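Side-chain contacts in putative exotoxin (superantigen) (Streptococcus pyogenes, PDB 1TY0), which probably acts as a zinc-binding superantigen toxin that engages the T-cell receptor, and can use the same surface to dimerise: residues Q132-K137 with S202-Y207; K147-N152 with N173-T178. All blocks are in the same frame, centred on the assembly; numbering follows the deposited sequence.

Contact 1: residues Q132-K137 with S202-Y207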
loop_
_atom_site.group_PDB
_atom_site.type_symbol
_atom_site.label_atom_id
_atom_site.label_comp_id
_atom_site.label_asym_id
_atom_site.label_seq_id
_atom_site.Cartn_x
_atom_site.Cartn_y
_atom_site.Cartn_z
ATOM N N GLN A 132 -2.033 -16.124 2.942
ATOM C CA GLN A 132 -2.048 -14.800 2.329
ATOM C C GLN A 132 -0.755 -14.053 2.660
ATOM O O GLN A 132 -0.149 -13.439 1.790
ATOM C CB GLN A 132 -3.254 -13.980 2.818
ATOM C CG GLN A 132 -3.263 -12.545 2.280
ATOM C CD GLN A 132 -4.550 -11.762 2.593
ATOM O OE1 GLN A 132 -4.733 -10.640 2.113
ATOM N NE2 GLN A 132 -5.442 -12.352 3.389
ATOM N N GLU A 133 -0.330 -14.111 3.918
ATOM C CA GLU A 133 0.896 -13.417 4.307
ATOM C C GLU A 133 2.105 -14.033 3.615
ATOM O O GLU A 133 2.972 -13.326 3.094
ATOM C CB GLU A 133 1.100 -13.473 5.823
ATOM C CG GLU A 133 2.370 -12.755 6.267
ATOM C CD GLU A 133 2.534 -12.692 7.773
ATOM O OE1 GLU A 133 1.538 -12.889 8.505
ATOM O OE2 GLU A 133 3.669 -12.428 8.224
ATOM N N PHE A 134 2.165 -15.358 3.613
ATOM C CA PHE A 134 3.282 -16.048 2.977
ATOM C C PHE A 134 3.299 -15.754 1.475
ATOM O O PHE A 134 4.347 -15.449 0.903
ATOM C CB PHE A 134 3.163 -17.553 3.212
ATOM C CG PHE A 134 4.430 -18.309 2.937
ATOM C CD1 PHE A 134 4.826 -18.572 1.632
ATOM C CD2 PHE A 134 5.238 -18.738 3.984
ATOM C CE1 PHE A 134 6.011 -19.254 1.369
ATOM C CE2 PHE A 134 6.424 -19.421 3.732
ATOM C CZ PHE A 134 6.809 -19.677 2.420
ATOM N N ASP A 135 2.128 -15.834 0.846
ATOM C CA ASP A 135 1.995 -15.600 -0.587
ATOM C C ASP A 135 2.429 -14.184 -0.962
ATOM O O ASP A 135 3.213 -13.985 -1.890
ATOM C CB ASP A 135 0.538 -15.860 -1.007
ATOM C CG ASP A 135 0.345 -15.862 -2.514
ATOM O OD1 ASP A 135 1.314 -16.142 -3.248
ATOM O OD2 ASP A 135 -0.795 -15.609 -2.964
ATOM N N PHE A 136 1.924 -13.196 -0.235
ATOM C CA PHE A 136 2.292 -11.811 -0.505
ATOM C C PHE A 136 3.801 -11.599 -0.417
ATOM O O PHE A 136 4.409 -11.021 -1.317
ATOM C CB PHE A 136 1.605 -10.873 0.488
ATOM C CG PHE A 136 2.166 -9.480 0.482
ATOM C CD1 PHE A 136 1.885 -8.604 -0.564
ATOM C CD2 PHE A 136 3.011 -9.060 1.506
ATOM C CE1 PHE A 136 2.446 -7.321 -0.590
ATOM C CE2 PHE A 136 3.573 -7.788 1.488
ATOM C CZ PHE A 136 3.291 -6.917 0.439
ATOM N N LYS A 137 4.403 -12.072 0.669
ATOM C CA LYS A 137 5.835 -11.887 0.859
ATOM C C LYS A 137 6.680 -12.598 -0.182
ATOM O O LYS A 137 7.640 -12.025 -0.690
ATOM C CB LYS A 137 6.237 -12.317 2.270
ATOM C CG LYS A 137 5.645 -11.405 3.337
ATOM C CD LYS A 137 6.100 -11.754 4.751
ATOM C CE LYS A 137 5.628 -10.667 5.715
ATOM N NZ LYS A 137 5.903 -10.986 7.143
ATOM N N SER A 202 7.231 -27.219 6.733
ATOM C CA SER A 202 8.481 -27.907 6.416
ATOM C C SER A 202 9.371 -27.054 5.521
ATOM O O SER A 202 10.508 -26.746 5.869
ATOM C CB SER A 202 8.195 -29.237 5.724
ATOM O OG SER A 202 9.403 -29.836 5.296
ATOM N N HIS A 203 8.839 -26.680 4.364
ATOM C CA HIS A 203 9.564 -25.858 3.404
ATOM C C HIS A 203 8.604 -25.481 2.292
ATOM O O HIS A 203 7.428 -25.835 2.331
ATOM C CB HIS A 203 10.743 -26.632 2.808
ATOM C CG HIS A 203 10.339 -27.864 2.062
ATOM N ND1 HIS A 203 9.910 -29.012 2.695
ATOM C CD2 HIS A 203 10.262 -28.119 0.733
ATOM C CE1 HIS A 203 9.586 -29.918 1.790
ATOM N NE2 HIS A 203 9.790 -29.402 0.592
ATOM N N PHE A 204 9.105 -24.762 1.298
ATOM C CA PHE A 204 8.269 -24.373 0.178
ATOM C C PHE A 204 9.037 -24.584 -1.116
ATOM O O PHE A 204 10.258 -24.754 -1.113
ATOM C CB PHE A 204 7.833 -22.908 0.312
ATOM C CG PHE A 204 8.927 -21.914 0.047
ATOM C CD1 PHE A 204 9.188 -21.477 -1.245
ATOM C CD2 PHE A 204 9.695 -21.411 1.093
ATOM C CE1 PHE A 204 10.201 -20.548 -1.494
ATOM C CE2 PHE A 204 10.707 -20.485 0.858
ATOM C CZ PHE A 204 10.962 -20.050 -0.439
ATOM N N ASP A 205 8.305 -24.590 -2.219
ATOM C CA ASP A 205 8.897 -24.761 -3.530
ATOM C C ASP A 205 8.267 -23.732 -4.444
ATOM O O ASP A 205 7.064 -23.497 -4.383
ATOM C CB ASP A 205 8.602 -26.159 -4.090
ATOM C CG ASP A 205 9.320 -27.260 -3.338
ATOM O OD1 ASP A 205 10.569 -27.260 -3.332
ATOM O OD2 ASP A 205 8.635 -28.130 -2.757
ATOM N N ILE A 206 9.091 -23.108 -5.271
ATOM C CA ILE A 206 8.621 -22.135 -6.241
ATOM C C ILE A 206 8.951 -22.750 -7.592
ATOM O O ILE A 206 10.116 -23.027 -7.880
ATOM C CB ILE A 206 9.365 -20.787 -6.134
ATOM C CG1 ILE A 206 9.044 -20.110 -4.803
ATOM C CG2 ILE A 206 8.961 -19.877 -7.295
ATOM C CD1 ILE A 206 9.825 -18.826 -4.573
ATOM N N TYR A 207 7.925 -22.982 -8.403
ATOM C CA TYR A 207 8.114 -23.554 -9.734
ATOM C C TYR A 207 7.819 -22.494 -10.784
ATOM O O TYR A 207 6.680 -22.055 -10.915
ATOM C CB TYR A 207 7.159 -24.728 -9.955
ATOM C CG TYR A 207 7.406 -25.935 -9.077
ATOM C CD1 TYR A 207 8.402 -26.859 -9.390
ATOM C CD2 TYR A 207 6.627 -26.163 -7.946
ATOM C CE1 TYR A 207 8.612 -27.986 -8.594
ATOM C CE2 TYR A 207 6.828 -27.281 -7.145
ATOM C CZ TYR A 207 7.818 -28.190 -7.473
ATOM O OH TYR A 207 8.000 -29.304 -6.686
#

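Contact 2: residues K147-N152 with N173-T178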
loop_
_atom_site.group_PDB
_atom_site.type_symbol
_atom_site.label_atom_id
_atom_site.label_comp_id
_atom_site.label_asym_id
_atom_site.label_seq_id
_atom_site.Cartn_x
_atom_site.Cartn_y
_atom_site.Cartn_z
ATOM N N LYS A 147 11.873 -10.707 -11.134
ATOM C CA LYS A 147 11.007 -9.947 -12.037
ATOM C C LYS A 147 9.942 -10.830 -12.682
ATOM O O LYS A 147 9.662 -10.711 -13.879
ATOM C CB LYS A 147 11.857 -9.300 -13.138
ATOM C CG LYS A 147 13.195 -8.745 -12.660
ATOM C CD LYS A 147 13.032 -7.624 -11.653
ATOM C CE LYS A 147 14.395 -7.147 -11.150
ATOM N NZ LYS A 147 14.278 -6.029 -10.173
ATOM N N ILE A 148 9.326 -11.700 -11.890
ATOM C CA ILE A 148 8.333 -12.616 -12.427
ATOM C C ILE A 148 7.100 -11.979 -13.061
ATOM O O ILE A 148 6.410 -12.635 -13.839
ATOM C CB ILE A 148 7.893 -13.659 -11.364
ATOM C CG1 ILE A 148 6.966 -13.022 -10.324
ATOM C CG2 ILE A 148 9.127 -14.277 -10.715
ATOM C CD1 ILE A 148 7.469 -11.769 -9.728
ATOM N N TYR A 149 6.818 -10.716 -12.751
ATOM C CA TYR A 149 5.658 -10.062 -13.351
ATOM C C TYR A 149 6.064 -8.970 -14.336
ATOM O O TYR A 149 5.248 -8.129 -14.720
ATOM C CB TYR A 149 4.726 -9.481 -12.277
ATOM C CG TYR A 149 4.079 -10.523 -11.382
ATOM C CD1 TYR A 149 3.672 -11.761 -11.888
ATOM C CD2 TYR A 149 3.861 -10.264 -10.028
ATOM C CE1 TYR A 149 3.070 -12.714 -11.062
ATOM C CE2 TYR A 149 3.260 -11.208 -9.200
ATOM C CZ TYR A 149 2.869 -12.428 -9.717
ATOM O OH TYR A 149 2.299 -13.369 -8.889
ATOM N N ASP A 150 7.332 -8.981 -14.742
ATOM C CA ASP A 150 7.821 -8.002 -15.712
ATOM C C ASP A 150 7.558 -8.601 -17.087
ATOM O O ASP A 150 7.846 -9.769 -17.324
ATOM C CB ASP A 150 9.323 -7.759 -15.539
ATOM C CG ASP A 150 9.837 -6.634 -16.423
ATOM O OD1 ASP A 150 9.816 -5.464 -15.984
ATOM O OD2 ASP A 150 10.251 -6.917 -17.564
ATOM N N PRO A 151 7.008 -7.806 -18.016
ATOM C CA PRO A 151 6.724 -8.319 -19.360
ATOM C C PRO A 151 7.942 -8.881 -20.084
ATOM O O PRO A 151 7.807 -9.695 -20.999
ATOM C CB PRO A 151 6.142 -7.100 -20.074
ATOM C CG PRO A 151 6.862 -5.961 -19.415
ATOM C CD PRO A 151 6.775 -6.354 -17.952
ATOM N N ASN A 152 9.133 -8.458 -19.673
ATOM C CA ASN A 152 10.344 -8.926 -20.332
ATOM C C ASN A 152 11.024 -10.135 -19.687
ATOM O O ASN A 152 12.097 -10.559 -20.126
ATOM C CB ASN A 152 11.325 -7.762 -20.485
ATOM C CG ASN A 152 10.779 -6.662 -21.383
ATOM O OD1 ASN A 152 10.437 -6.904 -22.543
ATOM N ND2 ASN A 152 10.689 -5.451 -20.850
ATOM N N ASN A 173 -1.429 -20.931 -7.925
ATOM C CA ASN A 173 -1.039 -20.378 -9.214
ATOM C C ASN A 173 -0.496 -18.968 -8.992
ATOM O O ASN A 173 -1.155 -18.136 -8.369
ATOM C CB ASN A 173 -2.264 -20.348 -10.132
ATOM C CG ASN A 173 -1.978 -19.733 -11.486
ATOM O OD1 ASN A 173 -0.829 -19.576 -11.888
ATOM N ND2 ASN A 173 -3.039 -19.402 -12.211
ATOM N N LEU A 174 0.709 -18.703 -9.487
ATOM C CA LEU A 174 1.329 -17.389 -9.322
ATOM C C LEU A 174 0.911 -16.391 -10.394
ATOM O O LEU A 174 1.180 -15.195 -10.286
ATOM C CB LEU A 174 2.856 -17.530 -9.310
ATOM C CG LEU A 174 3.440 -18.111 -8.019
ATOM C CD1 LEU A 174 4.924 -18.393 -8.208
ATOM C CD2 LEU A 174 3.217 -17.133 -6.869
ATOM N N TYR A 175 0.245 -16.884 -11.431
ATOM C CA TYR A 175 -0.206 -16.025 -12.517
ATOM C C TYR A 175 -1.727 -16.097 -12.582
ATOM O O TYR A 175 -2.315 -16.263 -13.651
ATOM C CB TYR A 175 0.440 -16.489 -13.826
ATOM C CG TYR A 175 1.933 -16.227 -13.849
ATOM C CD1 TYR A 175 2.834 -17.143 -13.297
ATOM C CD2 TYR A 175 2.436 -15.030 -14.343
ATOM C CE1 TYR A 175 4.204 -16.859 -13.234
ATOM C CE2 TYR A 175 3.800 -14.737 -14.290
ATOM C CZ TYR A 175 4.676 -15.651 -13.735
ATOM O OH TYR A 175 6.020 -15.341 -13.671
ATOM N N ASP A 176 -2.347 -15.949 -11.414
ATOM C CA ASP A 176 -3.796 -16.024 -11.275
ATOM C C ASP A 176 -4.566 -14.726 -11.508
ATOM O O ASP A 176 -5.110 -14.135 -10.571
ATOM C CB ASP A 176 -4.141 -16.603 -9.896
ATOM C CG ASP A 176 -3.557 -15.793 -8.745
ATOM O OD1 ASP A 176 -2.450 -15.234 -8.894
ATOM O OD2 ASP A 176 -4.207 -15.735 -7.677
ATOM N N ALA A 177 -4.624 -14.293 -12.765
ATOM C CA ALA A 177 -5.362 -13.086 -13.115
ATOM C C ALA A 177 -5.599 -12.998 -14.614
ATOM O O ALA A 177 -4.993 -13.735 -15.391
ATOM C CB ALA A 177 -4.603 -11.844 -12.649
ATOM N N THR A 178 -6.505 -12.104 -15.003
ATOM C CA THR A 178 -6.789 -11.844 -16.408
ATOM C C THR A 178 -6.361 -10.389 -16.570
ATOM O O THR A 178 -6.037 -9.724 -15.587
ATOM C CB THR A 178 -8.296 -11.953 -16.752
ATOM O OG1 THR A 178 -9.002 -10.851 -16.172
ATOM C CG2 THR A 178 -8.873 -13.254 -16.221
#

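Contact 1: residues Q132-K137 with S202-Y207
Phe134 and Phe204 meet as an offset edge-to-face (T-shaped) aromatic pair between a helix and a sheet. Phe134 lies on helix 131-146 and Phe204 on strand 201-209, the middle strand of the five-stranded mixed sheet. The pair is part of the layer where the helix packs on the sheet in the beta-grasp domain. The backbones stay well apart: the CA atoms of Phe134 and Phe204 are 10.1 Å from each other. The two rings bridge that gap.

The edge of the Phe134 ring is turned toward the face of Phe204. The centroids are 5.6 Å apart and the planes stand at 71°. CZ of Phe134 comes in obliquely near the CD2-CG side of Phe204, 3.6 Å from CD2 of Phe204. That CD2 atom lies at the edge of the Phe134 ring, near its plane. CG of Phe134 lies trans to its backbone N (chi1 -164°), which carries the ring out from the helix toward the strand. Within the strand, CG1 of Ile206 lies at the Phe204 ring edge. Ile162 of strand 157-164 touches both rings, and Ile138 of the helix also packs on Phe204.

The strand carries different chemistry on its two sides. His203 and Asp205 flank Phe204 in sequence, and both are zinc ligands of this protein, although no zinc is bound to this chain here. The CB of His203 points away from the helix. Ser202 and His203 form a classic beta bulge opposite Ala163, and OG of Ser202 lies 2.8 Å from ND1 of His203 in a hydrogen bond. Between the two segments there is one aromatic pair and no hydrogen bond or salt bridge. It is held by apolar ring packing and the edge-to-face fit, in a buried layer beneath the zinc-binding side.

Contact 2: residues K147-N152 with N173-T178
Tyr149 and Tyr175 form an offset edge-to-face (T-shaped) pair between two loops of the beta-grasp domain. Segment 147-152 follows helix 131-146 and starts with a type I beta turn, Lys147 to Asp150. Segment 173-178 leaves strand 168-173.

The tight part is buried. The edge of Tyr149 meets the face of Tyr175, with planes at 85°. In both tyrosines CG is turned opposite the carbonyl carbon (chi1 -65° for Tyr149, -69° for Tyr175), which lets each ring reach toward the other loop. CE1 of Tyr149 lies over that face, offset toward the rim, and CD1 of Tyr149 is 3.8 Å from CE2 of Tyr175. CG1 of Ile148 covers one face of Tyr149. Helix 5-18 adds Leu14 and Asn15 against Tyr149, and Lys11 against Tyr175.

Toward solvent the two loops do not touch each other: Asn152 and Thr178 are exposed. Within 147-152, OD2 of Asp150 accepts from N of Asn152, an Asx turn.

Each tyrosine hydroxyl donates to a backbone carbonyl of the other loop. OH of Tyr175 reaches O of Ile148 at 2.7 Å, tilted from the carbonyl plane. OH of Tyr149 lies in the carbonyl plane of Leu174, 2.6 Å from its O atom.

From the N terminus, helix 5-18 comes first and later lies against both loops of contact 2. Strands up to 128-130 follow. Helix 131-146 then supplies the first side of contact 1, near its start. The loop after the same helix supplies the first side of contact 2. Strands 157-164 and 168-173 come next, and 173-178 closes the shorter loop. The chain runs on through helix 183-187 to strand 201-209, where contact 1 closes the longer loop. Contact 2 lies within the span of contact 1, and the two do not cross. Contact 1 ties the helix to the central strand. Contact 2 joins two loops. Their centres are about 15 Å apart; OD1 of Asp135 packs against CD2 of Leu174.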